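Local coordinates for CIR protein (PDB 6ZYV) that is of unknown function but belongs to the variant Plasmodium-interspersed repeat (PIR) proteins of malaria parasites, probably displaying this helical ectodomain on the infected red blood cell, at residues Lys151-Lys156 and Asn199-Asp204; Gln210-Leu215 and Pro235-Thr240; Ala88-Leu93 and Asp159-Leu164. The protein carries 5 engineered substitutions. All coordinates share one frame; numbering follows the deposited sequence.

Contact 1: Lys151-Lys156 and Asn199-Asp204. Engineered in segment 151-156: Ala152 (natural residue Ser).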
ATOM      1  N   LYS A 151      13.530   4.560   5.811  1.00 50.89           N
ATOM      2  CA  LYS A 151      12.685   5.650   6.321  1.00 51.67           C
ATOM      3  C   LYS A 151      12.891   6.986   5.609  1.00 52.78           C
ATOM      4  O   LYS A 151      11.898   7.655   5.320  1.00 52.51           O
ATOM      5  CB  LYS A 151      12.771   5.810   7.843  1.00 53.42           C
ATOM      6  CG  LYS A 151      14.140   6.138   8.412  1.00 57.77           C
ATOM      7  CD  LYS A 151      14.025   6.388   9.912  1.00 62.86           C
ATOM      8  CE  LYS A 151      15.348   6.318  10.619  1.00 68.26           C
ATOM      9  NZ  LYS A 151      15.709   4.913  10.952  1.00 70.52           N
ATOM     10  N   ALA A 152      14.143   7.339   5.261  1.00 53.51           N
ATOM     11  CA  ALA A 152      14.415   8.578   4.538  1.00 54.49           C
ATOM     12  C   ALA A 152      13.773   8.658   3.136  1.00 53.82           C
ATOM     13  O   ALA A 152      13.389   9.750   2.735  1.00 54.22           O
ATOM     14  CB  ALA A 152      15.913   8.821   4.443  1.00 55.54           C
ATOM     15  N   ILE A 153      13.608   7.525   2.417  1.00 52.41           N
ATOM     16  CA  ILE A 153      13.009   7.554   1.092  1.00 51.67           C
ATOM     17  C   ILE A 153      11.559   7.078   1.049  1.00 50.51           C
ATOM     18  O   ILE A 153      10.908   7.307   0.035  1.00 50.44           O
ATOM     19  CB  ILE A 153      13.848   6.815   0.005  1.00 52.67           C
ATOM     20  CG1 ILE A 153      14.360   5.449   0.455  1.00 52.98           C
ATOM     21  CG2 ILE A 153      15.038   7.633  -0.457  1.00 54.21           C
ATOM     22  CD1 ILE A 153      13.654   4.340  -0.101  1.00 52.97           C
ATOM     23  N   ILE A 154      11.055   6.393   2.082  1.00 49.17           N
ATOM     24  CA  ILE A 154       9.689   5.841   2.036  1.00 47.66           C
ATOM     25  C   ILE A 154       8.598   6.888   1.624  1.00 48.17           C
ATOM     26  O   ILE A 154       7.835   6.561   0.710  1.00 48.03           O
ATOM     27  CB  ILE A 154       9.314   5.050   3.323  1.00 46.62           C
ATOM     28  CG1 ILE A 154      10.074   3.702   3.352  1.00 45.83           C
ATOM     29  CG2 ILE A 154       7.797   4.800   3.422  1.00 45.78           C
ATOM     30  CD1 ILE A 154       9.822   2.792   2.112  1.00 45.03           C
ATOM     31  N   PRO A 155       8.502   8.118   2.190  1.00 49.27           N
ATOM     32  CA  PRO A 155       7.462   9.066   1.716  1.00 49.32           C
ATOM     33  C   PRO A 155       7.536   9.402   0.219  1.00 48.76           C
ATOM     34  O   PRO A 155       6.515   9.417  -0.441  1.00 48.82           O
ATOM     35  CB  PRO A 155       7.686  10.300   2.591  1.00 51.13           C
ATOM     36  CG  PRO A 155       8.334   9.779   3.814  1.00 51.97           C
ATOM     37  CD  PRO A 155       9.261   8.700   3.316  1.00 50.06           C
ATOM     38  N   LYS A 156       8.734   9.621  -0.324  1.00 48.90           N
ATOM     39  CA  LYS A 156       8.919   9.903  -1.752  1.00 48.79           C
ATOM     40  C   LYS A 156       8.695   8.648  -2.608  1.00 47.23           C
ATOM     41  O   LYS A 156       8.155   8.742  -3.705  1.00 47.94           O
ATOM     42  CB  LYS A 156      10.304  10.521  -2.019  1.00 51.23           C
ATOM     43  CG  LYS A 156      10.411  11.918  -1.443  1.00 58.17           C
ATOM     44  CD  LYS A 156      11.839  12.504  -1.497  1.00 64.81           C
ATOM     45  CE  LYS A 156      11.993  13.713  -0.583  1.00 70.69           C
ATOM     46  NZ  LYS A 156      13.357  14.339  -0.643  1.00 73.13           N
ATOM     47  N   ASN A 199      17.390  11.458  -4.672  1.00 56.80           N
ATOM     48  CA  ASN A 199      17.603  10.849  -3.368  1.00 56.24           C
ATOM     49  C   ASN A 199      18.859  10.003  -3.265  1.00 55.92           C
ATOM     50  O   ASN A 199      19.025   9.334  -2.262  1.00 55.62           O
ATOM     51  CB  ASN A 199      16.380  10.060  -2.970  1.00 56.18           C
ATOM     52  CG  ASN A 199      15.171  10.962  -2.838  1.00 59.04           C
ATOM     53  OD1 ASN A 199      14.995  11.648  -1.836  1.00 61.34           O
ATOM     54  ND2 ASN A 199      14.334  11.014  -3.858  1.00 58.54           N
ATOM     55  N   ASN A 200      19.732  10.006  -4.288  1.00 56.21           N
ATOM     56  CA  ASN A 200      20.984   9.234  -4.294  1.00 56.73           C
ATOM     57  C   ASN A 200      20.717   7.751  -3.971  1.00 56.55           C
ATOM     58  O   ASN A 200      21.383   7.168  -3.110  1.00 58.15           O
ATOM     59  CB  ASN A 200      21.989   9.823  -3.300  1.00 58.38           C
ATOM     60  CG  ASN A 200      23.422   9.489  -3.648  1.00 62.50           C
ATOM     61  OD1 ASN A 200      23.769   9.264  -4.807  1.00 63.75           O
ATOM     62  ND2 ASN A 200      24.270   9.437  -2.651  1.00 63.29           N
ATOM     63  N   VAL A 201      19.699   7.177  -4.600  1.00 54.24           N
ATOM     64  CA  VAL A 201      19.330   5.807  -4.332  1.00 53.30           C
ATOM     65  C   VAL A 201      20.286   4.848  -5.006  1.00 53.75           C
ATOM     66  O   VAL A 201      20.566   4.956  -6.210  1.00 54.01           O
ATOM     67  CB  VAL A 201      17.855   5.521  -4.691  1.00 52.88           C
ATOM     68  CG1 VAL A 201      17.516   4.046  -4.470  1.00 52.52           C
ATOM     69  CG2 VAL A 201      16.905   6.448  -3.917  1.00 53.14           C
ATOM     70  N   ASP A 202      20.842   3.953  -4.199  1.00 53.27           N
ATOM     71  CA  ASP A 202      21.674   2.862  -4.664  1.00 52.88           C
ATOM     72  C   ASP A 202      20.646   1.718  -4.839  1.00 50.28           C
ATOM     73  O   ASP A 202      20.168   1.164  -3.848  1.00 49.89           O
ATOM     74  CB  ASP A 202      22.709   2.519  -3.582  1.00 55.84           C
ATOM     75  CG  ASP A 202      23.616   1.339  -3.885  1.00 62.24           C
ATOM     76  OD1 ASP A 202      23.454   0.723  -4.961  1.00 62.09           O
ATOM     77  OD2 ASP A 202      24.499   1.043  -3.050  1.00 67.12           O
ATOM     78  N   THR A 203      20.271   1.409  -6.093  1.00 48.78           N
ATOM     79  CA  THR A 203      19.290   0.350  -6.361  1.00 47.90           C
ATOM     80  C   THR A 203      19.804  -1.060  -6.005  1.00 47.41           C
ATOM     81  O   THR A 203      18.998  -1.992  -5.948  1.00 48.05           O
ATOM     82  CB  THR A 203      18.786   0.426  -7.793  1.00 48.85           C
ATOM     83  OG1 THR A 203      19.869   0.147  -8.689  1.00 50.12           O
ATOM     84  CG2 THR A 203      18.170   1.772  -8.116  1.00 49.12           C
ATOM     85  N   ASP A 204      21.127  -1.201  -5.729  1.00 46.04           N
ATOM     86  CA  ASP A 204      21.744  -2.442  -5.308  1.00 46.43           C
ATOM     87  C   ASP A 204      21.795  -2.616  -3.758  1.00 46.56           C
ATOM     88  O   ASP A 204      22.268  -3.641  -3.270  1.00 47.44           O
ATOM     89  CB  ASP A 204      23.137  -2.601  -5.938  1.00 48.44           C
ATOM     90  CG  ASP A 204      23.719  -4.001  -5.794  1.00 53.81           C
ATOM     91  OD1 ASP A 204      22.928  -4.974  -5.752  1.00 51.93           O
ATOM     92  OD2 ASP A 204      24.971  -4.123  -5.746  1.00 59.00           O
TER
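Asn199 meets Ile153 and Lys156 where helix 181-198 ends in a Schellman motif, with Asn200, at positive phi, as its C-prime residue. The link joins this helix terminus to the start of helix 154-174. Followed outward, the Asn199 side chain passes from Ile153 at its base to Lys156 at its tip. Its CB rests 3.7 Å from CG2 of Ile153, the methyl branch beside the isoleucine backbone N. Next, CG lies 3.9 Å from Lys156 CD. At the tip, OD1 comes within 3.3 Å of the same CD and accepts a weak hydrogen bond from Lys156 NZ at 3.4 Å. The amide crosses the far half of an extended lysine chain at a slant, touching its methylene as much as its charged end. The firmer hold on the amide is on the other branch, where ND2 donates to the backbone O of Phe195, one turn back in the helix; this leaves OD1 nearer Lys156 NZ, though ND2 still lies 3.7 Å from Lys156 CD. CG is placed beside the Asn199 backbone N by chi1 of -62°. Ile153 CG2 also reaches Val201 CG2 at 4.1 Å, joining the buried valine to the apolar side of the contact, while Tyr208 of helix 206-211 packs against both residues. Beyond it the loop folds into an Asx turn: Asp204 N donates to Asp202 OD1 over 3.1 Å at 145°, approaching from above the carboxylate plane.

Contact 2: Gln210-Leu215 and Pro235-Thr240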
ATOM      1  N   GLN A 210      14.307  -4.948  -1.586  1.00 40.86           N
ATOM      2  CA  GLN A 210      13.107  -5.573  -1.056  1.00 40.58           C
ATOM      3  C   GLN A 210      11.860  -4.720  -1.207  1.00 40.06           C
ATOM      4  O   GLN A 210      10.762  -5.267  -1.099  1.00 39.98           O
ATOM      5  CB  GLN A 210      13.290  -6.008   0.393  1.00 43.51           C
ATOM      6  CG  GLN A 210      14.239  -7.172   0.569  1.00 50.13           C
ATOM      7  CD  GLN A 210      13.881  -8.005   1.780  1.00 58.66           C
ATOM      8  OE1 GLN A 210      14.651  -8.100   2.736  1.00 62.42           O
ATOM      9  NE2 GLN A 210      12.698  -8.623   1.772  1.00 58.41           N
ATOM     10  N   ILE A 211      11.987  -3.393  -1.410  1.00 39.45           N
ATOM     11  CA  ILE A 211      10.777  -2.566  -1.661  1.00 39.53           C
ATOM     12  C   ILE A 211      10.572  -2.330  -3.174  1.00 38.97           C
ATOM     13  O   ILE A 211       9.446  -2.205  -3.622  1.00 38.57           O
ATOM     14  CB  ILE A 211      10.725  -1.259  -0.840  1.00 40.33           C
ATOM     15  CG1 ILE A 211      11.866  -0.307  -1.234  1.00 41.62           C
ATOM     16  CG2 ILE A 211      10.802  -1.608   0.622  1.00 40.96           C
ATOM     17  CD1 ILE A 211      11.762   1.075  -0.617  1.00 43.44           C
ATOM     18  N   LEU A 212      11.669  -2.323  -3.955  1.00 39.02           N
ATOM     19  CA  LEU A 212      11.635  -2.192  -5.401  1.00 39.41           C
ATOM     20  C   LEU A 212      10.588  -3.116  -6.113  1.00 39.11           C
ATOM     21  O   LEU A 212       9.889  -2.594  -6.975  1.00 39.50           O
ATOM     22  CB  LEU A 212      13.043  -2.394  -5.975  1.00 39.73           C
ATOM     23  CG  LEU A 212      13.203  -2.310  -7.491  1.00 41.09           C
ATOM     24  CD1 LEU A 212      12.657  -1.001  -8.036  1.00 40.79           C
ATOM     25  CD2 LEU A 212      14.674  -2.479  -7.879  1.00 41.92           C
ATOM     26  N   PRO A 213      10.397  -4.422  -5.767  1.00 38.23           N
ATOM     27  CA  PRO A 213       9.377  -5.236  -6.472  1.00 38.42           C
ATOM     28  C   PRO A 213       7.961  -4.655  -6.548  1.00 38.91           C
ATOM     29  O   PRO A 213       7.241  -4.978  -7.478  1.00 39.92           O
ATOM     30  CB  PRO A 213       9.390  -6.563  -5.714  1.00 38.71           C
ATOM     31  CG  PRO A 213      10.793  -6.658  -5.220  1.00 39.58           C
ATOM     32  CD  PRO A 213      11.137  -5.249  -4.797  1.00 37.53           C
ATOM     33  N   ILE A 214       7.567  -3.789  -5.622  1.00 38.72           N
ATOM     34  CA  ILE A 214       6.263  -3.120  -5.666  1.00 40.19           C
ATOM     35  C   ILE A 214       6.128  -2.322  -7.001  1.00 42.23           C
ATOM     36  O   ILE A 214       5.111  -2.421  -7.703  1.00 43.14           O
ATOM     37  CB  ILE A 214       6.155  -2.150  -4.448  1.00 40.44           C
ATOM     38  CG1 ILE A 214       6.076  -2.902  -3.105  1.00 41.14           C
ATOM     39  CG2 ILE A 214       5.010  -1.160  -4.617  1.00 41.04           C
ATOM     40  CD1 ILE A 214       6.428  -2.020  -1.886  1.00 41.97           C
ATOM     41  N   LEU A 215       7.189  -1.568  -7.353  1.00 41.97           N
ATOM     42  CA  LEU A 215       7.186  -0.779  -8.568  1.00 42.38           C
ATOM     43  C   LEU A 215       7.590  -1.592  -9.782  1.00 42.71           C
ATOM     44  O   LEU A 215       6.988  -1.388 -10.834  1.00 43.82           O
ATOM     45  CB  LEU A 215       8.140   0.419  -8.426  1.00 42.41           C
ATOM     46  CG  LEU A 215       7.900   1.350  -7.252  1.00 43.16           C
ATOM     47  CD1 LEU A 215       8.949   2.468  -7.233  1.00 43.59           C
ATOM     48  CD2 LEU A 215       6.492   1.924  -7.282  1.00 43.48           C
ATOM     49  N   PRO A 235       8.790   2.190 -22.444  1.00 51.03           N
ATOM     50  CA  PRO A 235      10.162   2.278 -21.945  1.00 51.10           C
ATOM     51  C   PRO A 235      10.372   1.316 -20.766  1.00 51.08           C
ATOM     52  O   PRO A 235       9.438   1.016 -20.015  1.00 51.56           O
ATOM     53  CB  PRO A 235      10.279   3.754 -21.502  1.00 51.45           C
ATOM     54  CG  PRO A 235       8.904   4.124 -21.118  1.00 51.66           C
ATOM     55  CD  PRO A 235       7.993   3.372 -22.049  1.00 50.20           C
ATOM     56  N   PRO A 236      11.602   0.815 -20.595  1.00 50.31           N
ATOM     57  CA  PRO A 236      11.874  -0.048 -19.439  1.00 49.46           C
ATOM     58  C   PRO A 236      12.007   0.774 -18.151  1.00 48.90           C
ATOM     59  O   PRO A 236      12.339   1.959 -18.188  1.00 49.34           O
ATOM     60  CB  PRO A 236      13.206  -0.703 -19.800  1.00 50.60           C
ATOM     61  CG  PRO A 236      13.912   0.343 -20.646  1.00 51.78           C
ATOM     62  CD  PRO A 236      12.824   1.096 -21.383  1.00 50.40           C
ATOM     63  N   LEU A 237      11.749   0.146 -17.010  1.00 48.18           N
ATOM     64  CA  LEU A 237      11.876   0.812 -15.727  1.00 48.61           C
ATOM     65  C   LEU A 237      13.362   1.066 -15.446  1.00 49.55           C
ATOM     66  O   LEU A 237      14.166   0.149 -15.590  1.00 49.46           O
ATOM     67  CB  LEU A 237      11.290  -0.065 -14.620  1.00 48.79           C
ATOM     68  CG  LEU A 237      11.187   0.627 -13.269  1.00 50.54           C
ATOM     69  CD1 LEU A 237      10.047   1.607 -13.255  1.00 50.60           C
ATOM     70  CD2 LEU A 237      11.045  -0.374 -12.160  1.00 51.08           C
ATOM     71  N   PRO A 238      13.732   2.314 -15.079  1.00 49.54           N
ATOM     72  CA  PRO A 238      15.137   2.622 -14.751  1.00 49.92           C
ATOM     73  C   PRO A 238      15.778   1.656 -13.740  1.00 50.44           C
ATOM     74  O   PRO A 238      15.102   1.191 -12.825  1.00 50.39           O
ATOM     75  CB  PRO A 238      15.054   4.031 -14.174  1.00 50.47           C
ATOM     76  CG  PRO A 238      13.819   4.607 -14.774  1.00 50.87           C
ATOM     77  CD  PRO A 238      12.863   3.490 -14.911  1.00 48.87           C
ATOM     78  N   THR A 239      17.058   1.291 -13.945  1.00 50.75           N
ATOM     79  CA  THR A 239      17.717   0.319 -13.065  1.00 51.82           C
ATOM     80  C   THR A 239      18.658   0.924 -12.037  1.00 52.71           C
ATOM     81  O   THR A 239      19.023   0.246 -11.073  1.00 52.55           O
ATOM     82  CB  THR A 239      18.467  -0.752 -13.880  1.00 54.23           C
ATOM     83  OG1 THR A 239      19.577  -0.155 -14.537  1.00 56.80           O
ATOM     84  CG2 THR A 239      17.595  -1.440 -14.896  1.00 55.04           C
ATOM     85  N   THR A 240      19.114   2.161 -12.258  1.00 53.67           N
ATOM     86  CA  THR A 240      20.091   2.787 -11.378  1.00 55.57           C
ATOM     87  C   THR A 240      19.974   4.305 -11.390  1.00 57.35           C
ATOM     88  O   THR A 240      19.340   4.866 -12.284  1.00 57.49           O
ATOM     89  CB  THR A 240      21.515   2.363 -11.855  1.00 57.91           C
ATOM     90  OG1 THR A 240      22.505   3.048 -11.088  1.00 61.31           O
ATOM     91  CG2 THR A 240      21.756   2.669 -13.324  1.00 57.88           C
TER
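Leu237 turns CG anti to its backbone N (chi1 -171°), and chi2 of 75° then sets its CD2 methyl toward Leu212 and Leu215. Leu212 has the matching extended first torsion, 179°, which carries its branch out to the approaching chain. The two leucines meet methyl to methyl, Leu212 CD1 lying 4.5 Å from Leu237 CD2. Leu237 CD2 also comes over the main chain of the next helical turn, 4.4 Å from Leu215 C and 4.8 Å from Leu215 CB. One methyl group therefore bridges a side-chain tip and a stretch of helix backbone, and at these separations the packing is light, burying 89 Å² over both sides. The receiving surface in this all-helical ectodomain is where helix 206-211, weakly bonded at its end, gives way to helix 213-226. Across from it, residues 235-238 run in an extended, polyproline II-like conformation with three prolines flanking Leu237, so the leucine projects from a stiff strip of chain. This strip belongs to the loop that follows helix 213-226, and the natural chain goes on from it to a predicted transmembrane helix. Tyr192 of helix 181-198 touches Leu212, Leu215 and Pro238, filling in beside the leucine contact. Polar ties of the strip lie to either end of Leu237: Pro235 O accepts from Tyr219 OH, and Thr240 O from Gln193 NE2.

Contact 3: Ala88-Leu93 and Asp159-Leu164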
ATOM      1  N   ALA A  88       1.092  -7.923   2.890  1.00 40.50           N
ATOM      2  CA  ALA A  88       1.533  -7.293   4.144  1.00 41.07           C
ATOM      3  C   ALA A  88       2.425  -6.078   3.823  1.00 41.36           C
ATOM      4  O   ALA A  88       2.296  -5.032   4.448  1.00 42.58           O
ATOM      5  CB  ALA A  88       2.298  -8.285   5.001  1.00 41.28           C
ATOM      6  N   GLY A  89       3.256  -6.207   2.801  1.00 40.42           N
ATOM      7  CA  GLY A  89       4.122  -5.135   2.358  1.00 40.19           C
ATOM      8  C   GLY A  89       3.373  -3.928   1.847  1.00 39.73           C
ATOM      9  O   GLY A  89       3.775  -2.809   2.166  1.00 39.54           O
ATOM     10  N   TYR A  90       2.279  -4.126   1.062  1.00 39.86           N
ATOM     11  CA  TYR A  90       1.469  -3.005   0.556  1.00 40.32           C
ATOM     12  C   TYR A  90       0.774  -2.283   1.685  1.00 40.34           C
ATOM     13  O   TYR A  90       0.774  -1.056   1.693  1.00 41.39           O
ATOM     14  CB  TYR A  90       0.393  -3.467  -0.437  1.00 41.06           C
ATOM     15  CG  TYR A  90       0.920  -3.983  -1.744  1.00 42.56           C
ATOM     16  CD1 TYR A  90       1.877  -3.278  -2.451  1.00 43.46           C
ATOM     17  CD2 TYR A  90       0.392  -5.128  -2.324  1.00 44.10           C
ATOM     18  CE1 TYR A  90       2.345  -3.738  -3.668  1.00 44.47           C
ATOM     19  CE2 TYR A  90       0.860  -5.605  -3.528  1.00 45.68           C
ATOM     20  CZ  TYR A  90       1.840  -4.910  -4.197  1.00 46.67           C
ATOM     21  OH  TYR A  90       2.199  -5.417  -5.411  1.00 49.56           O
ATOM     22  N   ALA A  91       0.181  -3.028   2.625  1.00 39.65           N
ATOM     23  CA  ALA A  91      -0.561  -2.484   3.755  1.00 39.50           C
ATOM     24  C   ALA A  91       0.365  -1.737   4.703  1.00 40.01           C
ATOM     25  O   ALA A  91       0.022  -0.659   5.168  1.00 40.41           O
ATOM     26  CB  ALA A  91      -1.286  -3.610   4.496  1.00 39.07           C
ATOM     27  N   ILE A  92       1.559  -2.289   4.962  1.00 39.86           N
ATOM     28  CA  ILE A  92       2.536  -1.654   5.847  1.00 40.22           C
ATOM     29  C   ILE A  92       3.200  -0.436   5.186  1.00 40.00           C
ATOM     30  O   ILE A  92       3.541   0.520   5.879  1.00 40.70           O
ATOM     31  CB  ILE A  92       3.524  -2.711   6.384  1.00 40.99           C
ATOM     32  CG1 ILE A  92       2.757  -3.642   7.364  1.00 42.16           C
ATOM     33  CG2 ILE A  92       4.762  -2.087   7.067  1.00 41.27           C
ATOM     34  CD1 ILE A  92       3.464  -4.901   7.730  1.00 44.44           C
ATOM     35  N   LEU A  93       3.269  -0.405   3.856  1.00 39.77           N
ATOM     36  CA  LEU A  93       3.748   0.758   3.111  1.00 39.56           C
ATOM     37  C   LEU A  93       2.713   1.875   3.270  1.00 39.00           C
ATOM     38  O   LEU A  93       3.085   3.013   3.539  1.00 39.17           O
ATOM     39  CB  LEU A  93       3.942   0.412   1.613  1.00 39.43           C
ATOM     40  CG  LEU A  93       4.357   1.575   0.713  1.00 41.37           C
ATOM     41  CD1 LEU A  93       5.726   2.148   1.165  1.00 42.03           C
ATOM     42  CD2 LEU A  93       4.367   1.144  -0.787  1.00 41.47           C
ATOM     43  N   ASP A 159       5.003   8.278  -3.157  1.00 45.09           N
ATOM     44  CA  ASP A 159       4.520   9.170  -4.217  1.00 47.02           C
ATOM     45  C   ASP A 159       4.695   8.524  -5.608  1.00 45.97           C
ATOM     46  O   ASP A 159       3.817   8.654  -6.453  1.00 46.64           O
ATOM     47  CB  ASP A 159       5.231  10.522  -4.158  1.00 52.40           C
ATOM     48  CG  ASP A 159       4.694  11.402  -3.036  1.00 66.08           C
ATOM     49  OD1 ASP A 159       3.494  11.272  -2.695  1.00 68.74           O
ATOM     50  OD2 ASP A 159       5.475  12.218  -2.488  1.00 72.56           O
ATOM     51  N   ILE A 160       5.801   7.799  -5.829  1.00 44.31           N
ATOM     52  CA  ILE A 160       6.017   7.063  -7.075  1.00 43.47           C
ATOM     53  C   ILE A 160       4.959   5.941  -7.198  1.00 42.97           C
ATOM     54  O   ILE A 160       4.373   5.758  -8.260  1.00 42.85           O
ATOM     55  CB  ILE A 160       7.454   6.497  -7.133  1.00 42.66           C
ATOM     56  CG1 ILE A 160       8.503   7.628  -6.965  1.00 43.66           C
ATOM     57  CG2 ILE A 160       7.677   5.701  -8.417  1.00 42.50           C
ATOM     58  CD1 ILE A 160       8.452   8.687  -8.039  1.00 44.91           C
ATOM     59  N   PHE A 161       4.704   5.219  -6.100  1.00 42.08           N
ATOM     60  CA  PHE A 161       3.698   4.166  -6.061  1.00 42.69           C
ATOM     61  C   PHE A 161       2.303   4.727  -6.395  1.00 43.56           C
ATOM     62  O   PHE A 161       1.515   4.092  -7.098  1.00 42.63           O
ATOM     63  CB  PHE A 161       3.702   3.508  -4.666  1.00 42.73           C
ATOM     64  CG  PHE A 161       2.601   2.507  -4.456  1.00 44.07           C
ATOM     65  CD1 PHE A 161       2.558   1.342  -5.191  1.00 44.78           C
ATOM     66  CD2 PHE A 161       1.596   2.743  -3.543  1.00 45.62           C
ATOM     67  CE1 PHE A 161       1.548   0.418  -4.997  1.00 45.65           C
ATOM     68  CE2 PHE A 161       0.588   1.808  -3.348  1.00 46.34           C
ATOM     69  CZ  PHE A 161       0.569   0.655  -4.080  1.00 45.62           C
ATOM     70  N   LYS A 162       2.012   5.926  -5.879  1.00 44.75           N
ATOM     71  CA  LYS A 162       0.761   6.634  -6.121  1.00 46.64           C
ATOM     72  C   LYS A 162       0.616   6.967  -7.611  1.00 46.66           C
ATOM     73  O   LYS A 162      -0.463   6.791  -8.160  1.00 47.48           O
ATOM     74  CB  LYS A 162       0.714   7.925  -5.291  1.00 50.11           C
ATOM     75  CG  LYS A 162      -0.111   7.810  -4.016  1.00 56.19           C
ATOM     76  CD  LYS A 162      -0.749   9.150  -3.594  1.00 62.27           C
ATOM     77  CE  LYS A 162       0.261  10.237  -3.269  1.00 67.41           C
ATOM     78  NZ  LYS A 162      -0.372  11.399  -2.563  1.00 70.19           N
ATOM     79  N   SER A 163       1.701   7.413  -8.265  1.00 45.80           N
ATOM     80  CA  SER A 163       1.717   7.703  -9.701  1.00 46.17           C
ATOM     81  C   SER A 163       1.452   6.437 -10.513  1.00 46.18           C
ATOM     82  O   SER A 163       0.763   6.494 -11.533  1.00 46.73           O
ATOM     83  CB  SER A 163       3.049   8.303 -10.120  1.00 47.40           C
ATOM     84  OG  SER A 163       3.153   9.624  -9.623  1.00 52.19           O
ATOM     85  N   LEU A 164       1.979   5.290 -10.052  1.00 45.19           N
ATOM     86  CA  LEU A 164       1.725   4.014 -10.699  1.00 45.37           C
ATOM     87  C   LEU A 164       0.237   3.657 -10.536  1.00 46.73           C
ATOM     88  O   LEU A 164      -0.398   3.242 -11.508  1.00 47.95           O
ATOM     89  CB  LEU A 164       2.614   2.934 -10.071  1.00 44.59           C
ATOM     90  CG  LEU A 164       2.432   1.519 -10.590  1.00 45.11           C
ATOM     91  CD1 LEU A 164       2.689   1.463 -12.123  1.00 45.32           C
ATOM     92  CD2 LEU A 164       3.391   0.576  -9.856  1.00 45.02           C
TER
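Tyr90 and Leu93, which both touch Phe161, stand on a regular helical turn whose shortest polar bond runs from Ile92 N to Ala88 O at 2.9 Å. The facing helix is just as regular, with Ser163 N donating to Asp159 O at 3.0 Å. The contact itself is apolar and buried: two side chains of helix 81-101 meet a single aromatic ring from helix 154-174. Phe161 holds its ring carbon CG anti to the backbone N (chi1 174°), which extends the ring across to helix 81-101. Leu93, extended in the same way (chi1 176°), brings CD2 over one face of that ring, off centre toward the rim and 4.2 Å from Phe161 CD2. Tyr90 reaches the phenylalanine farther along the ring, its CE1 lying 4.4 Å from Phe161 CE1, with the contact oblique for both rings. The backbones stay well apart, Leu93 CA and Phe161 CA being 9.8 Å from each other, so the side chains span the whole interval. Among its neighbours, the contact lies near the centre of the chain. Ile214 of helix 213-226 packs on Tyr90, Leu93 and Phe161 alike, while helix 8-20, disulfide-bonded to helix 154-174 through Cys12 and Cys165, brings Ile15 against Phe161 and Val11 against Tyr90.

Overall arrangement
From the N terminus, helix 81-101 supplies the first half of contact 3, which closes when the chain returns as 159-164. Contact 1 opens before that, at 151-156, and closes only at 199-204, so contacts 3 and 1 cross, sharing helix 154-174. Contact 2 follows both in series, as helix 213-226 and the loop after it bring 235-240 back to 210-215. The sites also touch in space: Ile154 packs on Leu93, Ile153 and Ile154 on Ile211, and Leu215 on Ile160. A probable hydrogen bond from Thr203 OG1 to Thr239 O links the loops of contacts 1 and 2. Helix 154-174 thereby joins the central helices to the C-terminal ones.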